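PDB 4UUL: L-lactate dehydrogenase from Trichomonas vaginalis, which probably catalyses the NADH-dependent interconversion of pyruvate and L-lactate, within a family generally assigned L-malate dehydrogenase activity. Local coordinates for residues T70-P73 against K74-F77; A98-I101 against S102-V106; N145-P148 against E149-S152; G258-P261 against G262-L265; W308-E311 against K312-T316. The protein carries 1 engineered substitution. All coordinates share one frame; numbering follows the deposited sequence.

Contact 1: T70-P73 against K74-F77; sequences TTDP and KAAF
Asp72 receives the amide of Ala75 on its carboxylate and so serves as the N-cap of the short helix 73-77, which follows strand 64-70 in the Rossmann-type NAD-binding domain. Along the first helical turn, Lys74 comes first. Its amide donates to a water (Lys74 N to water O 3.0 Å), and the water in turn donates to Asp72 OD1 at 2.7 Å, while the extended lysine chain leads away. At Ala75 the capping is direct: Ala75 N reaches Asp72 OD2 at 3.0 Å from above the carboxylate plane, 39° out of it. The aspartate has CG opposite its own amide (chi1 179°), which swings the carboxylate over the first turn, where its negative charge would be expected to favour the helix N-terminus. Thr70 forms an ST turn before it, its OG1 accepting from Asp72 N at 2.9 Å. Ala76 donates its amide to Asp72 O and sets its methyl against the other branch of the threonine, Thr70 CG2 to Ala76 CB 3.9 Å; the same methyl packs inward on Leu8 and Leu40 of the parallel sheet. Phe77, which packs on both leucines and on Leu115 of helix 97-118, closes the turn. Its amide bonds to Pro73 O at 2.9 Å, and the same oxygen lies at the edge of the ring, 3.1 Å from Phe77 CD1.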
loop_
_atom_site.group_PDB
_atom_site.type_symbol
_atom_site.label_atom_id
_atom_site.label_comp_id
_atom_site.label_asym_id
_atom_site.label_seq_id
_atom_site.Cartn_x
_atom_site.Cartn_y
_atom_site.Cartn_z
ATOM N N THR B 70 -3.173 -11.890 16.642
ATOM C CA THR B 70 -2.942 -12.986 17.588
ATOM C C THR B 70 -1.507 -13.484 17.582
ATOM O O THR B 70 -0.784 -13.296 16.593
ATOM C CB THR B 70 -3.913 -14.136 17.269
ATOM O OG1 THR B 70 -3.833 -15.132 18.273
ATOM C CG2 THR B 70 -3.628 -14.784 15.932
ATOM N N THR B 71 -1.116 -14.103 18.672
ATOM C CA THR B 71 0.093 -14.916 18.712
ATOM C C THR B 71 -0.195 -16.427 18.656
ATOM O O THR B 71 0.718 -17.218 18.693
ATOM C CB THR B 71 0.883 -14.648 19.980
ATOM O OG1 THR B 71 0.095 -15.025 21.106
ATOM C CG2 THR B 71 1.192 -13.159 20.079
ATOM N N ASP B 72 -1.457 -16.804 18.604
ATOM C CA ASP B 72 -1.895 -18.176 18.752
ATOM C C ASP B 72 -2.075 -18.839 17.391
ATOM O O ASP B 72 -2.908 -18.388 16.573
ATOM C CB ASP B 72 -3.255 -18.210 19.448
ATOM C CG ASP B 72 -3.758 -19.596 19.609
ATOM O OD1 ASP B 72 -3.022 -20.378 20.218
ATOM O OD2 ASP B 72 -4.855 -19.917 19.103
ATOM N N PRO B 73 -1.341 -19.915 17.116
ATOM C CA PRO B 73 -1.545 -20.620 15.846
ATOM C C PRO B 73 -2.976 -21.021 15.499
ATOM O O PRO B 73 -3.419 -20.770 14.378
ATOM C CB PRO B 73 -0.617 -21.833 15.980
ATOM C CG PRO B 73 0.505 -21.298 16.804
ATOM C CD PRO B 73 -0.175 -20.429 17.847
ATOM N N LYS B 74 -3.723 -21.627 16.413
ATOM C CA LYS B 74 -5.077 -22.043 16.053
ATOM C C LYS B 74 -5.927 -20.850 15.599
ATOM O O LYS B 74 -6.567 -20.899 14.531
ATOM C CB LYS B 74 -5.809 -22.752 17.187
ATOM C CG LYS B 74 -7.164 -23.245 16.724
ATOM C CD LYS B 74 -7.855 -24.082 17.764
ATOM C CE LYS B 74 -9.208 -24.579 17.255
ATOM N NZ LYS B 74 -9.789 -25.575 18.184
ATOM N N ALA B 75 -5.875 -19.741 16.328
ATOM C CA ALA B 75 -6.664 -18.588 15.946
ATOM C C ALA B 75 -6.215 -18.048 14.575
ATOM O O ALA B 75 -7.015 -17.497 13.819
ATOM C CB ALA B 75 -6.547 -17.518 17.001
ATOM N N ALA B 76 -4.924 -18.140 14.282
ATOM C CA ALA B 76 -4.375 -17.602 13.058
ATOM C C ALA B 76 -4.718 -18.460 11.843
ATOM O O ALA B 76 -4.942 -17.933 10.762
ATOM C CB ALA B 76 -2.878 -17.472 13.201
ATOM N N PHE B 77 -4.754 -19.779 12.018
ATOM C CA PHE B 77 -4.885 -20.695 10.880
ATOM C C PHE B 77 -6.303 -21.243 10.684
ATOM O O PHE B 77 -6.597 -21.847 9.672
ATOM C CB PHE B 77 -3.896 -21.880 10.974
ATOM C CG PHE B 77 -2.437 -21.497 10.744
ATOM C CD1 PHE B 77 -1.661 -21.028 11.786
ATOM C CD2 PHE B 77 -1.856 -21.588 9.495
ATOM C CE1 PHE B 77 -0.352 -20.680 11.599
ATOM C CE2 PHE B 77 -0.531 -21.238 9.321
ATOM C CZ PHE B 77 0.203 -20.782 10.354
HETATM O O HOH W 1 -2.796 -22.762 19.011
#

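Contact 2: A98-I101 against S102-V106; sequences ADLI and SSNSV
With CG opposite its own carbonyl carbon (chi1 -80°), Asn104 folds its side chain back along helix 97-118 to Leu100, and Ser102 does the same toward Ala98 (chi1 -68°). The results are two carbonyls with two donors each. Asn104 ND2 meets Leu100 O at 2.9 Å, a nearly straight bond lying in the plane of the amide, while Asn104 N makes the ordinary helical bond to Leu100 O at 3.2 Å from the other face of that carbonyl. Two residues earlier, Ser102 OG donates to Ala98 O at 3.0 Å, again across the carbonyl plane from the serine's own N-H. Leu100 CD1 lies 3.6 Å from Asn104 ND2, its side chain crossing the amide at a slant. The amide's other end is held too, because Asn104 OD1 accepts from Met89 N; this fixes the flip of a residue predicted to bind NAD(+), beside Ser88, a known NADH contact. Ser105 OG, in a different rotamer, donates to Ser102 O three residues back at 2.7 Å. The helix links strands 82-85 and 124-127 in a beta-alpha-beta unit; Ile101 and Asn104 pack on helix 132-141, while Ser102, Ser105 and Val106 rest on the C-terminal helix 307-337.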
loop_
_atom_site.group_PDB
_atom_site.type_symbol
_atom_site.label_atom_id
_atom_site.label_comp_id
_atom_site.label_asym_id
_atom_site.label_seq_id
_atom_site.Cartn_x
_atom_site.Cartn_y
_atom_site.Cartn_z
ATOM N N ALA B 98 23.480 -22.918 4.776
ATOM C CA ALA B 98 23.025 -24.174 5.339
ATOM C C ALA B 98 22.332 -23.955 6.682
ATOM O O ALA B 98 21.345 -24.598 6.971
ATOM C CB ALA B 98 24.212 -25.138 5.453
ATOM N N ASP B 99 22.867 -23.064 7.507
ATOM C CA ASP B 99 22.279 -22.819 8.830
ATOM C C ASP B 99 20.956 -22.016 8.719
ATOM O O ASP B 99 20.046 -22.255 9.504
ATOM C CB ASP B 99 23.267 -22.082 9.712
ATOM C CG ASP B 99 24.552 -22.828 9.875
ATOM O OD1 ASP B 99 24.526 -23.944 10.486
ATOM O OD2 ASP B 99 25.585 -22.291 9.378
ATOM N N LEU B 100 20.860 -21.161 7.713
ATOM C CA LEU B 100 19.624 -20.454 7.445
ATOM C C LEU B 100 18.524 -21.458 7.060
ATOM O O LEU B 100 17.375 -21.364 7.529
ATOM C CB LEU B 100 19.823 -19.475 6.302
ATOM C CG LEU B 100 18.538 -18.721 5.881
ATOM C CD1 LEU B 100 18.093 -17.728 6.973
ATOM C CD2 LEU B 100 18.782 -18.028 4.590
ATOM N N ILE B 101 18.856 -22.409 6.190
ATOM C CA ILE B 101 17.915 -23.437 5.808
ATOM C C ILE B 101 17.533 -24.233 7.040
ATOM O O ILE B 101 16.350 -24.505 7.257
ATOM C CB ILE B 101 18.512 -24.333 4.727
ATOM C CG1 ILE B 101 18.707 -23.565 3.423
ATOM C CG2 ILE B 101 17.687 -25.568 4.546
ATOM C CD1 ILE B 101 19.752 -24.213 2.530
ATOM N N SER B 102 18.526 -24.616 7.841
ATOM C CA SER B 102 18.271 -25.438 9.021
ATOM C C SER B 102 17.364 -24.762 10.039
ATOM O O SER B 102 16.403 -25.347 10.499
ATOM C CB SER B 102 19.572 -25.769 9.715
ATOM O OG SER B 102 20.324 -26.623 8.900
ATOM N N SER B 103 17.615 -23.494 10.334
ATOM C CA SER B 103 16.827 -22.852 11.365
ATOM C C SER B 103 15.370 -22.739 10.887
ATOM O O SER B 103 14.402 -22.873 11.650
ATOM C CB SER B 103 17.436 -21.489 11.712
ATOM O OG SER B 103 17.290 -20.608 10.594
ATOM N N ASN B 104 15.190 -22.444 9.616
ATOM C CA ASN B 104 13.840 -22.286 9.086
ATOM C C ASN B 104 13.077 -23.604 8.969
ATOM O O ASN B 104 11.859 -23.615 8.919
ATOM C CB ASN B 104 13.858 -21.501 7.784
ATOM C CG ASN B 104 13.970 -20.032 8.055
ATOM O OD1 ASN B 104 12.980 -19.400 8.390
ATOM N ND2 ASN B 104 15.154 -19.496 7.987
ATOM N N SER B 105 13.801 -24.731 8.845
ATOM C CA SER B 105 13.136 -25.990 8.658
ATOM C C SER B 105 12.166 -26.271 9.807
ATOM O O SER B 105 11.079 -26.763 9.573
ATOM C CB SER B 105 14.150 -27.135 8.446
ATOM O OG SER B 105 14.867 -27.434 9.646
ATOM N N VAL B 106 12.550 -25.938 11.040
ATOM C CA VAL B 106 11.706 -26.205 12.184
ATOM C C VAL B 106 10.397 -25.372 12.115
ATOM O O VAL B 106 9.299 -25.855 12.325
ATOM C CB VAL B 106 12.463 -25.915 13.482
ATOM C CG1 VAL B 106 11.516 -26.031 14.680
ATOM C CG2 VAL B 106 13.711 -26.875 13.635
#

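Contact 3: N145-P148 against E149-S152; sequences NLKP and ENFS
Asn150 turns its side chain back to take the backbone N-H of Lys147 on OD1, at 2.8 Å with an N-H...O angle of 154°. Its CG stands opposite its carbonyl carbon (chi1 -63°), beside its own amide, and that choice carries the side-chain oxygen round to the start of the turn. Lys147 N approaches OD1 with little tilt from the side-chain carbonyl plane. The other end of the amide is equally occupied, since Asn150 ND2 donates to the backbone oxygens of Pro121 and Val123; three bonds therefore fix the rotation of a buried polar group. Leu146 lies across this amide at about a right angle, its CD2 branch 3.9 Å from Asn150 CG. The backbone between these side chains is a 3-10 turn that feeds the parallel Rossmann sheet at its edge strand 151-153: Asn150 N donates to Lys147 O at 2.9 Å, and Phe151 N to Pro148 O at 3.1 Å, each from above the carbonyl plane. Phe151 also sets CG opposite its carbonyl carbon (chi1 -68°), which brings the ring's edge back to Lys147. Lys147 O then sits in the ring plane at its edge, 3.4 Å from Phe151 CD2. The side chains of Leu146 and Phe151 cross at about a right angle, with Leu146 CB 4.0 Å from Phe151 CE2 and the leucine's CD1 branch close to CZ. Leu115 of helix 97-118 touches both side chains, while Cys136, Ala139 and Met140 of helix 132-141 pack on the phenylalanine.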
loop_
_atom_site.group_PDB
_atom_site.type_symbol
_atom_site.label_atom_id
_atom_site.label_comp_id
_atom_site.label_asym_id
_atom_site.label_seq_id
_atom_site.Cartn_x
_atom_site.Cartn_y
_atom_site.Cartn_z
ATOM N N ASN B 145 -2.774 -33.382 5.720
ATOM C CA ASN B 145 -4.111 -33.347 5.126
ATOM C C ASN B 145 -4.196 -32.405 3.911
ATOM O O ASN B 145 -5.293 -32.208 3.359
ATOM C CB ASN B 145 -5.154 -32.855 6.141
ATOM C CG ASN B 145 -5.308 -33.765 7.316
ATOM O OD1 ASN B 145 -5.173 -34.964 7.193
ATOM N ND2 ASN B 145 -5.640 -33.191 8.481
ATOM N N LEU B 146 -3.070 -31.854 3.485
ATOM C CA LEU B 146 -3.021 -30.978 2.308
ATOM C C LEU B 146 -2.250 -31.652 1.167
ATOM O O LEU B 146 -1.738 -32.771 1.313
ATOM C CB LEU B 146 -2.455 -29.594 2.671
ATOM C CG LEU B 146 -3.253 -28.844 3.722
ATOM C CD1 LEU B 146 -2.563 -27.546 4.079
ATOM C CD2 LEU B 146 -4.643 -28.535 3.208
ATOM N N LYS B 147 -2.225 -30.990 0.021
ATOM C CA LYS B 147 -1.724 -31.556 -1.227
ATOM C C LYS B 147 -0.789 -30.561 -1.891
ATOM O O LYS B 147 -0.733 -29.380 -1.513
ATOM C CB LYS B 147 -2.887 -31.875 -2.166
ATOM C CG LYS B 147 -3.871 -32.846 -1.556
ATOM C CD LYS B 147 -3.316 -34.248 -1.446
ATOM C CE LYS B 147 -4.417 -35.258 -1.030
ATOM N NZ LYS B 147 -5.091 -34.916 0.282
ATOM N N PRO B 148 -0.012 -31.026 -2.868
ATOM C CA PRO B 148 0.875 -30.074 -3.554
ATOM C C PRO B 148 0.184 -28.836 -4.127
ATOM O O PRO B 148 0.762 -27.743 -4.115
ATOM C CB PRO B 148 1.547 -30.953 -4.630
ATOM C CG PRO B 148 1.535 -32.347 -4.023
ATOM C CD PRO B 148 0.198 -32.432 -3.290
ATOM N N GLU B 149 -1.049 -28.984 -4.583
ATOM C CA GLU B 149 -1.807 -27.884 -5.143
ATOM C C GLU B 149 -2.077 -26.754 -4.140
ATOM O O GLU B 149 -2.464 -25.656 -4.522
ATOM C CB GLU B 149 -3.125 -28.454 -5.689
ATOM C CG GLU B 149 -2.983 -29.362 -6.930
ATOM C CD GLU B 149 -2.209 -30.689 -6.702
ATOM O OE1 GLU B 149 -2.398 -31.372 -5.654
ATOM O OE2 GLU B 149 -1.397 -31.015 -7.606
ATOM N N ASN B 150 -1.904 -27.034 -2.854
ATOM C CA ASN B 150 -2.108 -26.019 -1.842
ATOM C C ASN B 150 -0.926 -25.063 -1.628
ATOM O O ASN B 150 -1.068 -24.121 -0.851
ATOM C CB ASN B 150 -2.444 -26.653 -0.485
ATOM C CG ASN B 150 -3.760 -27.446 -0.481
ATOM O OD1 ASN B 150 -3.745 -28.666 -0.546
ATOM N ND2 ASN B 150 -4.880 -26.752 -0.407
ATOM N N PHE B 151 0.201 -25.305 -2.298
ATOM C CA PHE B 151 1.451 -24.593 -1.974
ATOM C C PHE B 151 2.125 -23.990 -3.173
ATOM O O PHE B 151 2.233 -24.610 -4.225
ATOM C CB PHE B 151 2.462 -25.580 -1.346
ATOM C CG PHE B 151 2.037 -26.066 0.016
ATOM C CD1 PHE B 151 2.360 -25.357 1.155
ATOM C CD2 PHE B 151 1.283 -27.211 0.154
ATOM C CE1 PHE B 151 1.931 -25.772 2.402
ATOM C CE2 PHE B 151 0.831 -27.651 1.422
ATOM C CZ PHE B 151 1.172 -26.927 2.538
ATOM N N SER B 152 2.683 -22.800 -2.976
ATOM C CA SER B 152 3.567 -22.202 -3.961
ATOM C C SER B 152 4.500 -21.214 -3.257
ATOM O O SER B 152 4.245 -20.863 -2.112
ATOM C CB SER B 152 2.788 -21.556 -5.107
ATOM O OG SER B 152 2.036 -20.464 -4.671
#

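Contact 4: G258-P261 against G262-L265; sequences GTAP and GEVL
Ala260 and Glu263 close a type II beta turn, with Glu263 N donating to Ala260 O at 2.9 Å from above the carbonyl plane. Pro261 and Gly262 fill the two central corners; the positive phi of Gly262 (85°) would press a beta carbon against Pro261 O, a strain that glycine avoids. Another glycine, Gly258, lets the chain leave helix 242-257 with positive phi, and beyond the turn the chain enters strand 265-270 of the C-terminal domain. The side chain of Glu263 adds a second tie to the same alanine. Its CG lies opposite the backbone N (chi1 -172°) and the chain runs extended from there, so that OE1 reaches back across the turn to Ala260 N at 2.9 Å. This bond is almost straight, 173° at the hydrogen, and uses the anti side of the carboxylate. The same oxygen rests 3.4 Å from Thr259 CB. The threonine methyl runs past the leucine that begins the strand in the opposite direction, Thr259 CG2 to Leu265 CD1 3.8 Å, with Ala254 of helix 242-257 touching both. Thr259 OG1 has two partners: it is hydrogen-bonded to Val291 N, and it donates to a water at 2.7 Å. That water also donates to two backbone oxygens, Ala260 O at 2.8 Å and Glu263 O at 2.7 Å.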
loop_
_atom_site.group_PDB
_atom_site.type_symbol
_atom_site.label_atom_id
_atom_site.label_comp_id
_atom_site.label_asym_id
_atom_site.label_seq_id
_atom_site.Cartn_x
_atom_site.Cartn_y
_atom_site.Cartn_z
ATOM N N GLY B 258 -7.117 -16.632 -11.877
ATOM C CA GLY B 258 -6.614 -16.884 -13.217
ATOM C C GLY B 258 -5.793 -15.765 -13.797
ATOM O O GLY B 258 -5.899 -14.614 -13.385
ATOM N N THR B 259 -4.914 -16.128 -14.719
ATOM C CA THR B 259 -4.095 -15.160 -15.434
ATOM C C THR B 259 -4.750 -14.732 -16.738
ATOM O O THR B 259 -5.699 -15.375 -17.208
ATOM C CB THR B 259 -2.710 -15.767 -15.702
ATOM O OG1 THR B 259 -2.859 -17.051 -16.334
ATOM C CG2 THR B 259 -1.937 -15.914 -14.421
ATOM N N ALA B 260 -4.221 -13.649 -17.309
ATOM C CA ALA B 260 -4.771 -13.008 -18.501
ATOM C C ALA B 260 -4.205 -13.645 -19.765
ATOM O O ALA B 260 -3.200 -14.312 -19.709
ATOM C CB ALA B 260 -4.433 -11.525 -18.474
ATOM N N PRO B 261 -4.870 -13.479 -20.913
ATOM C CA PRO B 261 -4.362 -14.114 -22.138
ATOM C C PRO B 261 -2.926 -13.670 -22.416
ATOM O O PRO B 261 -2.606 -12.487 -22.379
ATOM C CB PRO B 261 -5.318 -13.622 -23.226
ATOM C CG PRO B 261 -6.588 -13.306 -22.477
ATOM C CD PRO B 261 -6.125 -12.748 -21.172
ATOM N N GLY B 262 -2.053 -14.643 -22.639
ATOM C CA GLY B 262 -0.681 -14.345 -22.984
ATOM C C GLY B 262 0.202 -14.118 -21.768
ATOM O O GLY B 262 1.437 -14.084 -21.876
ATOM N N GLU B 263 -0.402 -13.987 -20.583
ATOM C CA GLU B 263 0.370 -13.716 -19.387
ATOM C C GLU B 263 1.123 -14.950 -18.875
ATOM O O GLU B 263 0.564 -16.034 -18.816
ATOM C CB GLU B 263 -0.545 -13.204 -18.292
ATOM C CG GLU B 263 0.174 -12.707 -17.048
ATOM C CD GLU B 263 -0.769 -12.044 -16.051
ATOM O OE1 GLU B 263 -1.933 -12.504 -15.914
ATOM O OE2 GLU B 263 -0.359 -11.019 -15.472
ATOM N N VAL B 264 2.395 -14.751 -18.560
ATOM C CA VAL B 264 3.268 -15.790 -18.073
ATOM C C VAL B 264 3.884 -15.292 -16.775
ATOM O O VAL B 264 4.654 -14.305 -16.770
ATOM C CB VAL B 264 4.369 -16.142 -19.090
ATOM C CG1 VAL B 264 5.320 -17.169 -18.506
ATOM C CG2 VAL B 264 3.717 -16.704 -20.366
ATOM N N LEU B 265 3.510 -15.945 -15.662
ATOM C CA LEU B 265 4.024 -15.566 -14.350
ATOM C C LEU B 265 4.935 -16.650 -13.787
ATOM O O LEU B 265 4.537 -17.819 -13.693
ATOM C CB LEU B 265 2.884 -15.367 -13.357
ATOM C CG LEU B 265 1.850 -14.271 -13.714
ATOM C CD1 LEU B 265 0.878 -14.088 -12.591
ATOM C CD2 LEU B 265 2.486 -12.962 -14.120
HETATM O O HOH W 2 -2.080 -16.684 -18.850
#

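Contact 5: W308-E311 against K312-T316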
loop_
_atom_site.group_PDB
_atom_site.type_symbol
_atom_site.label_atom_id
_atom_site.label_comp_id
_atom_site.label_asym_id
_atom_site.label_seq_id
_atom_site.Cartn_x
_atom_site.Cartn_y
_atom_site.Cartn_z
ATOM N N TRP B 308 22.649 -23.529 -22.815
ATOM C CA TRP B 308 22.852 -22.658 -21.670
ATOM C C TRP B 308 21.758 -22.861 -20.637
ATOM O O TRP B 308 22.030 -23.082 -19.454
ATOM C CB TRP B 308 22.893 -21.186 -22.101
ATOM C CG TRP B 308 22.955 -20.221 -20.934
ATOM C CD1 TRP B 308 24.078 -19.805 -20.282
ATOM C CD2 TRP B 308 21.852 -19.567 -20.278
ATOM N NE1 TRP B 308 23.745 -18.946 -19.249
ATOM C CE2 TRP B 308 22.393 -18.785 -19.231
ATOM C CE3 TRP B 308 20.479 -19.578 -20.470
ATOM C CZ2 TRP B 308 21.612 -18.006 -18.392
ATOM C CZ3 TRP B 308 19.694 -18.778 -19.634
ATOM C CH2 TRP B 308 20.274 -18.036 -18.598
ATOM N N LEU B 309 20.513 -22.836 -21.069
ATOM C CA LEU B 309 19.403 -22.973 -20.144
ATOM C C LEU B 309 19.388 -24.347 -19.522
ATOM O O LEU B 309 19.100 -24.500 -18.320
ATOM C CB LEU B 309 18.066 -22.629 -20.837
ATOM C CG LEU B 309 16.849 -22.656 -19.887
ATOM C CD1 LEU B 309 17.023 -21.752 -18.648
ATOM C CD2 LEU B 309 15.583 -22.267 -20.647
ATOM N N ARG B 310 19.722 -25.372 -20.296
ATOM C CA ARG B 310 19.715 -26.744 -19.748
ATOM C C ARG B 310 20.666 -26.824 -18.562
ATOM O O ARG B 310 20.341 -27.363 -17.513
ATOM C CB ARG B 310 20.148 -27.741 -20.827
ATOM C CG ARG B 310 20.158 -29.239 -20.404
ATOM C CD ARG B 310 18.752 -29.756 -20.280
ATOM N NE ARG B 310 18.229 -29.581 -18.936
ATOM C CZ ARG B 310 16.934 -29.582 -18.632
ATOM N NH1 ARG B 310 16.005 -29.678 -19.581
ATOM N NH2 ARG B 310 16.545 -29.451 -17.392
ATOM N N GLU B 311 21.871 -26.306 -18.743
ATOM C CA GLU B 311 22.874 -26.336 -17.710
ATOM C C GLU B 311 22.405 -25.538 -16.489
ATOM O O GLU B 311 22.548 -25.990 -15.353
ATOM C CB GLU B 311 24.231 -25.844 -18.253
ATOM C CG GLU B 311 25.381 -25.917 -17.241
ATOM C CD GLU B 311 26.718 -25.462 -17.802
ATOM O OE1 GLU B 311 26.850 -25.355 -19.045
ATOM O OE2 GLU B 311 27.647 -25.224 -16.995
ATOM N N LYS B 312 21.823 -24.371 -16.704
ATOM C CA LYS B 312 21.363 -23.551 -15.592
ATOM C C LYS B 312 20.235 -24.244 -14.811
ATOM O O LYS B 312 20.214 -24.202 -13.599
ATOM C CB LYS B 312 20.860 -22.188 -16.085
ATOM C CG LYS B 312 21.880 -21.264 -16.654
ATOM C CD LYS B 312 22.948 -20.866 -15.669
ATOM C CE LYS B 312 22.434 -19.836 -14.716
ATOM N NZ LYS B 312 23.510 -19.443 -13.737
ATOM N N LEU B 313 19.296 -24.828 -15.537
ATOM C CA LEU B 313 18.195 -25.566 -14.930
ATOM C C LEU B 313 18.695 -26.749 -14.114
ATOM O O LEU B 313 18.242 -27.002 -13.016
ATOM C CB LEU B 313 17.169 -26.063 -15.978
ATOM C CG LEU B 313 16.349 -24.989 -16.674
ATOM C CD1 LEU B 313 15.468 -25.618 -17.738
ATOM C CD2 LEU B 313 15.484 -24.220 -15.695
ATOM N N ASP B 314 19.655 -27.479 -14.667
ATOM C CA ASP B 314 20.212 -28.631 -13.975
ATOM C C ASP B 314 20.919 -28.203 -12.701
ATOM O O ASP B 314 20.828 -28.857 -11.667
ATOM C CB ASP B 314 21.174 -29.363 -14.908
ATOM C CG ASP B 314 20.482 -30.020 -16.096
ATOM O OD1 ASP B 314 19.246 -30.169 -16.107
ATOM O OD2 ASP B 314 21.237 -30.364 -17.050
ATOM N N PHE B 315 21.645 -27.095 -12.761
ATOM C CA PHE B 315 22.401 -26.647 -11.596
ATOM C C PHE B 315 21.439 -26.209 -10.481
ATOM O O PHE B 315 21.644 -26.501 -9.302
ATOM C CB PHE B 315 23.306 -25.478 -11.987
ATOM C CG PHE B 315 24.205 -25.004 -10.916
ATOM C CD1 PHE B 315 25.449 -25.590 -10.729
ATOM C CD2 PHE B 315 23.848 -23.951 -10.114
ATOM C CE1 PHE B 315 26.311 -25.134 -9.750
ATOM C CE2 PHE B 315 24.678 -23.497 -9.100
ATOM C CZ PHE B 315 25.933 -24.082 -8.926
ATOM N N THR B 316 20.371 -25.468 -10.813
ATOM C CA THR B 316 19.436 -24.983 -9.798
ATOM C C THR B 316 18.592 -26.139 -9.285
ATOM O O THR B 316 18.261 -26.192 -8.092
ATOM C CB THR B 316 18.626 -23.791 -10.304
ATOM O OG1 THR B 316 17.977 -23.160 -9.182
ATOM C CG2 THR B 316 17.541 -24.206 -11.293
#
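Arg310 grips Asp314 side-on, with NE and NH2 both reaching the one oxygen OD1 at 3.1 Å from the same face of the carboxylate. The guanidinium and carboxylate planes are 20° apart, and both bonds are bent. A bend at chi2 and chi3 turns the arginine along the helix, where Leu313 CD1 lies over one guanidinium face. One position back, Leu309 CD1 packs against Leu313 CG at 3.9 Å. On another side Lys312 lays its aliphatic chain over Trp308: Lys312 CG stands 3.8 Å from the centroid of the six-membered ring of Trp308, 20° off its normal, a CH-pi contact. The pairs Arg310-Asp314, Leu309-Leu313 and Trp308-Lys312 are i to i+4 partners on the long C-terminal helix 307-337, and the backbone bonds that set this spacing include Lys312 N to Trp308 O at 3.0 Å and Leu313 N to Leu309 O at 2.8 Å. Further out, Arg310 NH1 donates to Tyr277 O, giving the guanidinium a hold beyond the helix. Phe218 meets the indole edge-to-face, and Asp193 and Thr195 touch it as well. The buried leucines both pack on Trp183 of strand 177-183, with Phe285 of strand 284-291 against Leu313.

The five contacts follow one another in series along the chain, none touching another. Contacts 1, 2 and 3 belong to the NAD-binding domain, their centres 20 to 23 Å apart; contacts 1 and 3 lead from or into the two edge strands of its parallel sheet, 64-70 and 151-153, and both pack on helix 97-118, which carries contact 2. Contacts 4 and 5 lie in the C-terminal domain, 25 Å apart between centres. Helix 307-337 bridges the halves: it carries contact 5 and, further along, packs against contact 2, although those two centres are 25 Å apart. Turns occur in both domains (contacts 3 and 4), as do i to i+4 helical pairs (contacts 2 and 5), while contact 2 alone includes a predicted NAD(+)-binding residue.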